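Local coordinates for protein halohydrin dehalogenase (PDB 4IY1) that probably catalyses the dehalogenation of vicinal halohydrins to epoxides with release of halide, and the reverse opening of epoxides by nucleophiles such as cyanide, at residues V221-L224 with S228-Y231; S2-T7 with L19-A24; A110-V115 with I127-S132; N176-G181 with F237-G242. The protein carries 37 engineered substitutions. All blocks are in the same frame, centred on the assembly; numbering follows the deposited sequence.

Contact 1: residues V221-L224 with S228-Y231; sequences VTFL and SCDY. Engineered in segment 221-224: Thr-222 (natural residue Ala).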
loop_
_atom_site.group_PDB
_atom_site.type_symbol
_atom_site.label_atom_id
_atom_site.label_comp_id
_atom_site.label_asym_id
_atom_site.label_seq_id
_atom_site.Cartn_x
_atom_site.Cartn_y
_atom_site.Cartn_z
ATOM N N VAL B 221 11.528 3.070 18.407
ATOM C CA VAL B 221 11.329 1.860 19.196
ATOM C C VAL B 221 10.797 2.258 20.569
ATOM O O VAL B 221 9.794 1.727 21.040
ATOM C CB VAL B 221 12.656 1.073 19.379
ATOM C CG1 VAL B 221 12.557 0.146 20.597
ATOM C CG2 VAL B 221 13.000 0.279 18.126
ATOM N N THR B 222 11.451 3.233 21.198
ATOM C CA THR B 222 11.136 3.583 22.582
ATOM C C THR B 222 9.806 4.307 22.733
ATOM O O THR B 222 9.045 4.025 23.660
ATOM C CB THR B 222 12.259 4.433 23.211
ATOM O OG1 THR B 222 13.496 3.699 23.148
ATOM C CG2 THR B 222 11.944 4.758 24.665
ATOM N N PHE B 223 9.482 5.193 21.791
ATOM C CA PHE B 223 8.132 5.765 21.749
ATOM C C PHE B 223 7.035 4.679 21.607
ATOM O O PHE B 223 5.974 4.735 22.267
ATOM C CB PHE B 223 8.040 6.771 20.590
ATOM C CG PHE B 223 6.675 7.369 20.413
ATOM C CD1 PHE B 223 6.188 8.280 21.330
ATOM C CD2 PHE B 223 5.903 7.056 19.305
ATOM C CE1 PHE B 223 4.933 8.818 21.188
ATOM C CE2 PHE B 223 4.667 7.650 19.110
ATOM C CZ PHE B 223 4.187 8.539 20.039
ATOM N N LEU B 224 7.239 3.744 20.684
ATOM C CA LEU B 224 6.231 2.678 20.464
ATOM C C LEU B 224 6.062 1.819 21.724
ATOM O O LEU B 224 4.943 1.461 22.105
ATOM C CB LEU B 224 6.603 1.770 19.278
ATOM C CG LEU B 224 6.685 2.532 17.957
ATOM C CD1 LEU B 224 7.042 1.576 16.822
ATOM C CD2 LEU B 224 5.389 3.282 17.694
ATOM N N SER B 228 2.501 5.079 25.034
ATOM C CA SER B 228 1.947 6.412 24.720
ATOM C C SER B 228 1.015 6.423 23.504
ATOM O O SER B 228 0.203 7.364 23.327
ATOM C CB SER B 228 3.084 7.401 24.442
ATOM O OG SER B 228 3.780 7.671 25.628
ATOM N N CYS B 229 1.270 5.509 22.573
ATOM C CA CYS B 229 0.508 5.481 21.330
ATOM C C CYS B 229 0.170 4.060 20.895
ATOM O O CYS B 229 0.443 3.679 19.759
ATOM C CB CYS B 229 1.283 6.177 20.212
ATOM S SG CYS B 229 0.200 6.798 18.901
ATOM N N ASP B 230 -0.507 3.306 21.765
ATOM C CA ASP B 230 -0.853 1.928 21.463
ATOM C C ASP B 230 -1.800 1.848 20.268
ATOM O O ASP B 230 -1.926 0.808 19.644
ATOM C CB ASP B 230 -1.527 1.270 22.673
ATOM C CG ASP B 230 -0.566 1.031 23.824
ATOM O OD1 ASP B 230 0.685 1.123 23.642
ATOM O OD2 ASP B 230 -1.073 0.745 24.923
ATOM N N TYR B 231 -2.552 2.908 20.035
ATOM C CA TYR B 231 -3.525 2.932 18.967
ATOM C C TYR B 231 -2.939 2.838 17.557
ATOM O O TYR B 231 -3.686 2.667 16.588
ATOM C CB TYR B 231 -4.432 4.161 19.114
ATOM C CG TYR B 231 -5.880 3.887 18.779
ATOM C CD1 TYR B 231 -6.529 4.585 17.731
ATOM C CD2 TYR B 231 -6.612 2.905 19.476
ATOM C CE1 TYR B 231 -7.861 4.330 17.413
ATOM C CE2 TYR B 231 -7.937 2.635 19.148
ATOM C CZ TYR B 231 -8.556 3.355 18.124
ATOM O OH TYR B 231 -9.853 3.078 17.786
HETATM O O HOH W 1 2.753 2.979 22.817
#

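Contact 2: residues S2-T7 with L19-A24; sequences STAIVT and LRLSEA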
loop_
_atom_site.group_PDB
_atom_site.type_symbol
_atom_site.label_atom_id
_atom_site.label_comp_id
_atom_site.label_asym_id
_atom_site.label_seq_id
_atom_site.Cartn_x
_atom_site.Cartn_y
_atom_site.Cartn_z
ATOM N N SER B 2 9.498 -2.729 34.275
ATOM C CA SER B 2 9.332 -3.053 32.841
ATOM C C SER B 2 10.605 -3.652 32.273
ATOM O O SER B 2 11.698 -3.153 32.522
ATOM C CB SER B 2 8.934 -1.804 32.059
ATOM O OG SER B 2 8.844 -2.090 30.669
ATOM N N THR B 3 10.451 -4.765 31.565
ATOM C CA THR B 3 11.576 -5.573 31.089
ATOM C C THR B 3 11.482 -5.725 29.570
ATOM O O THR B 3 10.403 -6.011 29.041
ATOM C CB THR B 3 11.525 -6.998 31.690
ATOM O OG1 THR B 3 11.546 -6.933 33.126
ATOM C CG2 THR B 3 12.712 -7.830 31.217
ATOM N N ALA B 4 12.606 -5.579 28.878
ATOM C CA ALA B 4 12.601 -5.642 27.417
ATOM C C ALA B 4 13.715 -6.574 26.991
ATOM O O ALA B 4 14.631 -6.824 27.772
ATOM C CB ALA B 4 12.824 -4.251 26.817
ATOM N N ILE B 5 13.555 -7.185 25.812
ATOM C CA ILE B 5 14.608 -7.960 25.142
ATOM C C ILE B 5 14.833 -7.406 23.765
ATOM O O ILE B 5 13.888 -7.266 22.981
ATOM C CB ILE B 5 14.183 -9.411 24.888
ATOM C CG1 ILE B 5 13.677 -10.055 26.158
ATOM C CG2 ILE B 5 15.315 -10.214 24.262
ATOM C CD1 ILE B 5 12.917 -11.329 25.878
ATOM N N VAL B 6 16.099 -7.223 23.425
ATOM C CA VAL B 6 16.496 -6.844 22.077
ATOM C C VAL B 6 17.455 -7.932 21.615
ATOM O O VAL B 6 18.309 -8.375 22.384
ATOM C CB VAL B 6 17.233 -5.470 22.083
ATOM C CG1 VAL B 6 17.683 -5.072 20.685
ATOM C CG2 VAL B 6 16.379 -4.387 22.708
ATOM N N THR B 7 17.200 -8.480 20.438
ATOM C CA THR B 7 18.010 -9.540 19.893
ATOM C C THR B 7 19.092 -8.940 19.016
ATOM O O THR B 7 18.967 -7.790 18.546
ATOM C CB THR B 7 17.153 -10.530 19.043
ATOM O OG1 THR B 7 16.509 -9.823 17.956
ATOM C CG2 THR B 7 16.081 -11.202 19.927
ATOM N N LEU B 19 20.018 0.799 24.093
ATOM C CA LEU B 19 20.482 2.003 24.801
ATOM C C LEU B 19 19.342 2.970 25.074
ATOM O O LEU B 19 19.136 3.378 26.217
ATOM C CB LEU B 19 21.588 2.714 24.021
ATOM C CG LEU B 19 22.893 1.941 23.862
ATOM C CD1 LEU B 19 23.879 2.673 22.956
ATOM C CD2 LEU B 19 23.504 1.663 25.215
ATOM N N ARG B 20 18.566 3.313 24.041
ATOM C CA ARG B 20 17.426 4.209 24.235
ATOM C C ARG B 20 16.344 3.621 25.165
ATOM O O ARG B 20 15.762 4.324 25.996
ATOM C CB ARG B 20 16.835 4.652 22.891
ATOM C CG ARG B 20 15.878 5.812 22.988
ATOM C CD ARG B 20 16.500 6.974 23.764
ATOM N NE ARG B 20 15.560 8.068 24.043
ATOM C CZ ARG B 20 14.814 8.162 25.149
ATOM N NH1 ARG B 20 14.811 7.182 26.053
ATOM N NH2 ARG B 20 14.056 9.233 25.344
ATOM N N LEU B 21 16.195 2.306 25.151
ATOM C CA LEU B 21 15.213 1.674 26.044
ATOM C C LEU B 21 15.714 1.701 27.489
ATOM O O LEU B 21 14.959 1.942 28.435
ATOM C CB LEU B 21 14.956 0.230 25.595
ATOM C CG LEU B 21 14.107 0.053 24.313
ATOM C CD1 LEU B 21 14.092 -1.405 23.882
ATOM C CD2 LEU B 21 12.687 0.493 24.604
ATOM N N SER B 22 16.996 1.440 27.667
ATOM C CA SER B 22 17.557 1.506 29.001
ATOM C C SER B 22 17.385 2.907 29.634
ATOM O O SER B 22 16.889 3.042 30.757
ATOM C CB SER B 22 19.020 1.096 28.966
ATOM O OG SER B 22 19.491 0.938 30.275
ATOM N N GLU B 23 17.705 3.942 28.867
ATOM C CA GLU B 23 17.465 5.321 29.292
ATOM C C GLU B 23 16.020 5.602 29.680
ATOM O O GLU B 23 15.760 6.460 30.520
ATOM C CB GLU B 23 17.918 6.296 28.210
ATOM C CG GLU B 23 19.445 6.380 28.111
ATOM C CD GLU B 23 19.935 6.936 26.786
ATOM O OE1 GLU B 23 19.120 7.071 25.845
ATOM O OE2 GLU B 23 21.121 7.304 26.700
ATOM N N ALA B 24 15.075 4.955 29.008
ATOM C CA ALA B 24 13.653 5.159 29.315
ATOM C C ALA B 24 13.262 4.454 30.603
ATOM O O ALA B 24 12.152 4.623 31.087
ATOM C CB ALA B 24 12.772 4.681 28.161
#

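Contact 3: residues A110-V115 with I127-S132; sequences ALANAV and IIFITS. Engineered in segment 110-115: Ala-112 (natural residue Val).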
loop_
_atom_site.group_PDB
_atom_site.type_symbol
_atom_site.label_atom_id
_atom_site.label_comp_id
_atom_site.label_asym_id
_atom_site.label_seq_id
_atom_site.Cartn_x
_atom_site.Cartn_y
_atom_site.Cartn_z
ATOM N N ALA B 110 8.842 -17.089 15.989
ATOM C CA ALA B 110 9.269 -17.958 17.075
ATOM C C ALA B 110 9.357 -17.146 18.352
ATOM O O ALA B 110 8.749 -17.491 19.353
ATOM C CB ALA B 110 10.627 -18.553 16.719
ATOM N N LEU B 111 9.946 -15.959 18.256
ATOM C CA LEU B 111 10.056 -15.095 19.429
ATOM C C LEU B 111 8.687 -14.612 19.868
ATOM O O LEU B 111 8.362 -14.664 21.055
ATOM C CB LEU B 111 11.007 -13.922 19.164
ATOM C CG LEU B 111 12.462 -14.360 19.256
ATOM C CD1 LEU B 111 13.381 -13.459 18.450
ATOM C CD2 LEU B 111 12.877 -14.404 20.744
ATOM N N ALA B 112 7.836 -14.225 18.914
ATOM C CA ALA B 112 6.480 -13.805 19.293
ATOM C C ALA B 112 5.705 -14.964 19.948
ATOM O O ALA B 112 4.933 -14.743 20.868
ATOM C CB ALA B 112 5.700 -13.275 18.097
ATOM N N ASN B 113 5.745 -16.111 19.290
ATOM C CA ASN B 113 5.086 -17.330 19.759
ATOM C C ASN B 113 5.569 -17.722 21.180
ATOM O O ASN B 113 4.750 -18.008 22.043
ATOM C CB ASN B 113 5.293 -18.463 18.728
ATOM C CG ASN B 113 4.854 -19.833 19.240
ATOM O OD1 ASN B 113 5.669 -20.607 19.727
ATOM N ND2 ASN B 113 3.587 -20.169 19.032
ATOM N N ALA B 114 6.847 -17.497 21.479
ATOM C CA ALA B 114 7.371 -17.745 22.847
ATOM C C ALA B 114 6.888 -16.765 23.930
ATOM O O ALA B 114 6.789 -17.119 25.106
ATOM C CB ALA B 114 8.902 -17.831 22.834
ATOM N N VAL B 115 6.572 -15.528 23.559
ATOM C CA VAL B 115 6.322 -14.540 24.581
ATOM C C VAL B 115 4.828 -14.299 24.748
ATOM O O VAL B 115 4.371 -13.736 25.752
ATOM C CB VAL B 115 7.128 -13.240 24.333
ATOM C CG1 VAL B 115 6.439 -12.339 23.324
ATOM C CG2 VAL B 115 7.348 -12.498 25.633
ATOM N N ILE B 127 5.227 -5.658 21.058
ATOM C CA ILE B 127 6.046 -6.469 20.195
ATOM C C ILE B 127 6.420 -5.715 18.928
ATOM O O ILE B 127 5.567 -5.075 18.297
ATOM C CB ILE B 127 5.290 -7.753 19.808
ATOM C CG1 ILE B 127 5.041 -8.601 21.077
ATOM C CG2 ILE B 127 6.089 -8.562 18.790
ATOM C CD1 ILE B 127 4.405 -9.933 20.742
ATOM N N ILE B 128 7.717 -5.664 18.653
ATOM C CA ILE B 128 8.252 -4.816 17.581
ATOM C C ILE B 128 9.223 -5.644 16.782
ATOM O O ILE B 128 10.140 -6.208 17.338
ATOM C CB ILE B 128 9.022 -3.618 18.131
ATOM C CG1 ILE B 128 8.087 -2.656 18.814
ATOM C CG2 ILE B 128 9.778 -2.898 17.019
ATOM C CD1 ILE B 128 8.742 -1.886 19.947
ATOM N N PHE B 129 8.905 -5.850 15.507
ATOM C CA PHE B 129 9.805 -6.495 14.573
ATOM C C PHE B 129 10.622 -5.399 13.870
ATOM O O PHE B 129 10.055 -4.502 13.243
ATOM C CB PHE B 129 8.993 -7.247 13.511
ATOM C CG PHE B 129 8.226 -8.448 14.043
ATOM C CD1 PHE B 129 7.319 -9.099 13.239
ATOM C CD2 PHE B 129 8.411 -8.901 15.349
ATOM C CE1 PHE B 129 6.607 -10.200 13.699
ATOM C CE2 PHE B 129 7.683 -9.969 15.837
ATOM C CZ PHE B 129 6.766 -10.612 15.014
ATOM N N ILE B 130 11.936 -5.554 13.838
ATOM C CA ILE B 130 12.721 -4.739 12.924
ATOM C C ILE B 130 12.905 -5.426 11.577
ATOM O O ILE B 130 13.585 -6.442 11.484
ATOM C CB ILE B 130 14.046 -4.253 13.569
ATOM C CG1 ILE B 130 13.708 -3.475 14.833
ATOM C CG2 ILE B 130 14.773 -3.303 12.620
ATOM C CD1 ILE B 130 14.913 -3.125 15.660
ATOM N N THR B 131 12.182 -4.952 10.542
ATOM C CA THR B 131 12.267 -5.617 9.226
ATOM C C THR B 131 13.160 -4.858 8.210
ATOM O O THR B 131 14.357 -4.661 8.466
ATOM C CB THR B 131 10.860 -5.969 8.666
ATOM O OG1 THR B 131 10.166 -4.771 8.302
ATOM C CG2 THR B 131 10.015 -6.703 9.793
ATOM N N SER B 132 12.591 -4.427 7.080
ATOM C CA SER B 132 13.335 -3.654 6.097
ATOM C C SER B 132 12.421 -3.015 5.055
ATOM O O SER B 132 11.425 -3.628 4.641
ATOM C CB SER B 132 14.333 -4.542 5.380
ATOM O OG SER B 132 14.904 -3.846 4.296
#

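Contact 4: residues N176-G181 with F237-G242; sequences NGVDSG and FWLAGG. Engineered in segment 176-181: Gly-177 (natural residue Tyr), Val-178 (natural residue Leu), Asp-179 (natural residue His), Gly-181 (natural residue Glu).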
loop_
_atom_site.group_PDB
_atom_site.type_symbol
_atom_site.label_atom_id
_atom_site.label_comp_id
_atom_site.label_asym_id
_atom_site.label_seq_id
_atom_site.Cartn_x
_atom_site.Cartn_y
_atom_site.Cartn_z
ATOM N N ASN B 176 15.584 1.845 6.002
ATOM C CA ASN B 176 16.675 1.833 5.016
ATOM C C ASN B 176 17.625 2.998 5.307
ATOM O O ASN B 176 17.180 4.050 5.739
ATOM C CB ASN B 176 16.131 1.916 3.582
ATOM C CG ASN B 176 17.238 1.858 2.527
ATOM O OD1 ASN B 176 17.610 2.880 1.929
ATOM N ND2 ASN B 176 17.760 0.666 2.287
ATOM N N GLY B 177 18.935 2.761 5.185
ATOM C CA GLY B 177 19.921 3.824 5.306
ATOM C C GLY B 177 20.162 4.225 6.751
ATOM O O GLY B 177 20.507 5.381 7.035
ATOM N N VAL B 178 19.983 3.282 7.680
ATOM C CA VAL B 178 20.271 3.593 9.067
ATOM C C VAL B 178 21.730 3.262 9.371
ATOM O O VAL B 178 22.167 2.132 9.180
ATOM C CB VAL B 178 19.357 2.843 10.050
ATOM C CG1 VAL B 178 19.844 3.100 11.463
ATOM C CG2 VAL B 178 17.910 3.328 9.904
ATOM N N ASP B 179 22.496 4.269 9.779
ATOM C CA ASP B 179 23.888 4.044 10.094
ATOM C C ASP B 179 24.060 2.894 11.134
ATOM O O ASP B 179 23.497 2.944 12.240
ATOM C CB ASP B 179 24.562 5.344 10.555
ATOM C CG ASP B 179 25.956 5.100 11.120
ATOM O OD1 ASP B 179 26.130 5.273 12.348
ATOM O OD2 ASP B 179 26.800 4.526 10.380
ATOM N N SER B 180 24.710 1.806 10.718
ATOM C CA SER B 180 24.905 0.662 11.617
ATOM C C SER B 180 26.277 0.652 12.264
ATOM O O SER B 180 26.632 -0.297 12.981
ATOM C CB SER B 180 24.614 -0.689 10.923
ATOM O OG SER B 180 25.045 -0.736 9.564
ATOM N N GLY B 181 27.046 1.718 12.024
ATOM C CA GLY B 181 28.341 1.920 12.680
ATOM C C GLY B 181 29.329 0.845 12.278
ATOM O O GLY B 181 29.651 0.709 11.100
ATOM N N PHE B 237 6.385 1.004 9.948
ATOM C CA PHE B 237 6.969 2.341 9.870
ATOM C C PHE B 237 8.123 2.304 8.892
ATOM O O PHE B 237 8.970 1.441 8.991
ATOM C CB PHE B 237 7.513 2.758 11.234
ATOM C CG PHE B 237 6.471 2.816 12.300
ATOM C CD1 PHE B 237 5.825 4.001 12.583
ATOM C CD2 PHE B 237 6.079 1.664 12.963
ATOM C CE1 PHE B 237 4.890 4.066 13.590
ATOM C CE2 PHE B 237 5.112 1.714 13.935
ATOM C CZ PHE B 237 4.499 2.907 14.239
ATOM N N TRP B 238 8.041 3.131 7.856
ATOM C CA TRP B 238 9.065 3.172 6.802
ATOM C C TRP B 238 10.094 4.216 7.159
ATOM O O TRP B 238 9.852 5.430 6.974
ATOM C CB TRP B 238 8.421 3.459 5.448
ATOM C CG TRP B 238 7.345 2.455 5.056
ATOM C CD1 TRP B 238 5.968 2.486 5.374
ATOM C CD2 TRP B 238 7.542 1.180 4.340
ATOM N NE1 TRP B 238 5.311 1.370 4.861
ATOM C CE2 TRP B 238 6.197 0.553 4.220
ATOM C CE3 TRP B 238 8.630 0.563 3.728
ATOM C CZ2 TRP B 238 6.009 -0.657 3.567
ATOM C CZ3 TRP B 238 8.426 -0.679 3.102
ATOM C CH2 TRP B 238 7.148 -1.265 3.013
ATOM N N LEU B 239 11.091 3.766 7.930
ATOM C CA LEU B 239 12.192 4.596 8.467
ATOM C C LEU B 239 13.304 4.676 7.435
ATOM O O LEU B 239 14.309 3.963 7.536
ATOM C CB LEU B 239 12.792 3.899 9.699
ATOM C CG LEU B 239 13.027 4.579 11.050
ATOM C CD1 LEU B 239 14.059 3.836 11.890
ATOM C CD2 LEU B 239 13.296 6.068 11.007
ATOM N N ALA B 240 13.098 5.454 6.387
ATOM C CA ALA B 240 14.020 5.419 5.256
ATOM C C ALA B 240 14.328 6.837 4.713
ATOM O O ALA B 240 14.714 6.984 3.553
ATOM C CB ALA B 240 13.457 4.521 4.138
ATOM N N GLY B 241 14.091 7.865 5.532
ATOM C CA GLY B 241 14.404 9.263 5.162
ATOM C C GLY B 241 13.860 9.712 3.812
ATOM O O GLY B 241 14.446 10.588 3.165
ATOM N N GLY B 242 12.764 9.091 3.361
ATOM C CA GLY B 242 12.086 9.472 2.113
ATOM C C GLY B 242 12.593 8.712 0.905
ATOM O O GLY B 242 12.199 8.987 -0.232
HETATM O O HOH W 2 17.203 5.542 2.914
#

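Contact 1: residues V221-L224 with S228-Y231
Phe-223 and Ser-228, which touch where the chain leaves helix 214-225, form the nearest CA pair, 6.9 Å apart; the helix ends soon after Leu-224, and residues 228-231 lead on from it as a loop that enters a 3-10 segment at Asp-230. This is the exit of the last helix of a Rossmann-type fold, just ahead of the final sheet strand, 236-239. No direct hydrogen bond joins the two segments. The Phe-223 ring, thrown beside its own carbonyl carbon with CG anti to the backbone N (chi1 177°), leans obliquely on the loop: CZ lies 3.7 Å from Cys-229 CB, and CE1 lies 4.0 Å from Ser-228 CB. Phe-223 also stacks on Phe-223 of the second subunit, so the same ring serves both the helix exit and the subunit interface. Thr-222, an engineered residue, turns instead to helix 14-23. Asp-230 OD1 has a further partner in His-126 NE2. The polar side of the turn is bridged by water 1, which donates to Leu-224 O at 2.8 Å and to Asp-230 OD1 at 2.9 Å, and accepts the backbone N-H of Cys-229, with 2.9 Å between that N and the water oxygen.

Contact 2: residues S2-T7 with L19-A24
Ala-4 and Leu-21 mark the closest backbone approach between strand 3-6 and the end of helix 14-23, their CA atoms 7.9 Å apart, with no hydrogen bond between the segments. The contact belongs to the opening beta-alpha-beta unit of the Rossmann-type fold, in which this helix connects strand 3-6 to strand 27-30 and packs on one face of the sheet. Leu-21 supplies the whole helix side of the interface and presents a single methyl, CD1, to the strand. Its chi1 of -74° sets CG anti to the carbonyl carbon and beside the backbone N, and from there the extended chain carries CD1 down to the sheet. Two strand residues, two apart and therefore on the same face, receive it. Val-6 meets it with CG2, the branch that lies beside its backbone N, at 3.9 Å from Leu-21 CD1; the two side chains cross obliquely, neither end-on nor alongside. Ala-4 offers only its CB, 4.3 Å from Leu-21 CD1, a looser touch. Ile-5, between them, points away and packs against helix 59-70 on the other side of the sheet. All three touching residues are buried and the contact is wholly apolar, resting on methyl packing. Leu-21 also rests on Val-77 of strand 75-79 and on Val-221 and Thr-222 of helix 214-225, while Arg-20 NE forms a salt bridge with Glu-219 of that helix. Strand 3-6 itself is held in the sheet by backbone hydrogen bonds to strand 27-30 on one flank and to Asp-74 and Ile-75 on the other.

Contact 3: residues A110-V115 with I127-S132
Ala-112 and Val-115, one helical turn apart on helix 94-122, face the two strand residues Ile-127 and Phe-129. The short helix and strand segments run almost exactly antiparallel, at 170°, with their axes 10.2 Å apart, as expected of a helix laid over the parallel sheet of a Rossmann-type fold. The main projection from the sheet is Ile-127, whose CD1 rises between the two helix residues: it meets Val-115 CG1 tip to tip at 4.1 Å and passes Ala-112 CB at 4.5 Å. Val-115 holds CG1 between its backbone N and carbonyl carbon (chi1 82°), and this branch is the one that reaches the isoleucine. Ala-112, an engineered residue, is a shallow step rather than a knob. Its CB sits at the rim of the Phe-129 ring, near the ring plane and 4.2 Å from CZ, while the ring also packs on Leu-155 and Ala-156 of helix 143-163. Asn-113, on the outer side of the helix, donates through ND2 to Ile-89 O and Tyr-92 O of the third subunit. Toward the sheet the contact consists of buried methyls and one aromatic edge with no hydrogen bond across it, so its cohesion comes from dispersion and exclusion of water.

Contact 4: residues N176-G181 with F237-G242
The extended backbone of Asn-176 (phi -145°, psi 140°) brings its CB to 3.8 Å from Ala-240 CB, while chi1 of -178°, with CG anti to the backbone N, directs the amide away from that methyl and places OD1 on water 2. The backbone at this point carries the one direct hydrogen bond between the segments: Asn-176 N donates to Leu-239 O at 2.9 Å, fairly straight, though the N-H arrives from above the carbonyl plane. In return, Ala-240 CA approaches Asn-176 O at 3.5 Å in a CA-H...O contact. The N-H...O bond, with the CA-H...O contact beside it, prolongs the pairing of parallel strands 170-175 and 236-239 beyond the end of the former, at the C-terminal ends of the strands of the Rossmann-type sheet. Water 2 lies 2.9 Å from both Asn-176 OD1 and Ala-240 O. Further along, CG2 of Val-178, an engineered residue, comes within 4.4 Å of Leu-239 CD1, a loose apolar touch; Leu-239 also packs on Leu-217 of helix 214-225 and, across the interface, on Tyr-231 of the second subunit. After Val-178 the chain leaves the strand. There engineered Asp-179 forms a salt bridge through OD1 with Lys-193 NZ, and its OD2 accepts a weak hydrogen bond from Gly-181 N at 3.3 Å.

How the contacts relate
From the N terminus, contact 2 closes the first short loop, between strand 3-6 and helix 14-23. Contact 3 follows in series, joining helix 94-122 to strand 126-130. Contact 4 then closes the longest loop, from residue 176 to the last strand, and contact 1 is nested inside it; no contacts cross. Contacts 2, 3 and 4 all reach the same parallel sheet. Helix 214-225 links several of them: Thr-222 CG2 packs on Ala-24 CB, Leu-224 touches Ile-128 CD1, and Leu-224 CD1 lies 3.5 Å from Phe-237 CE2. Contacts 2 and 3 meet where Thr-7 packs on Leu-111, while contacts 1 and 4 both face the second subunit.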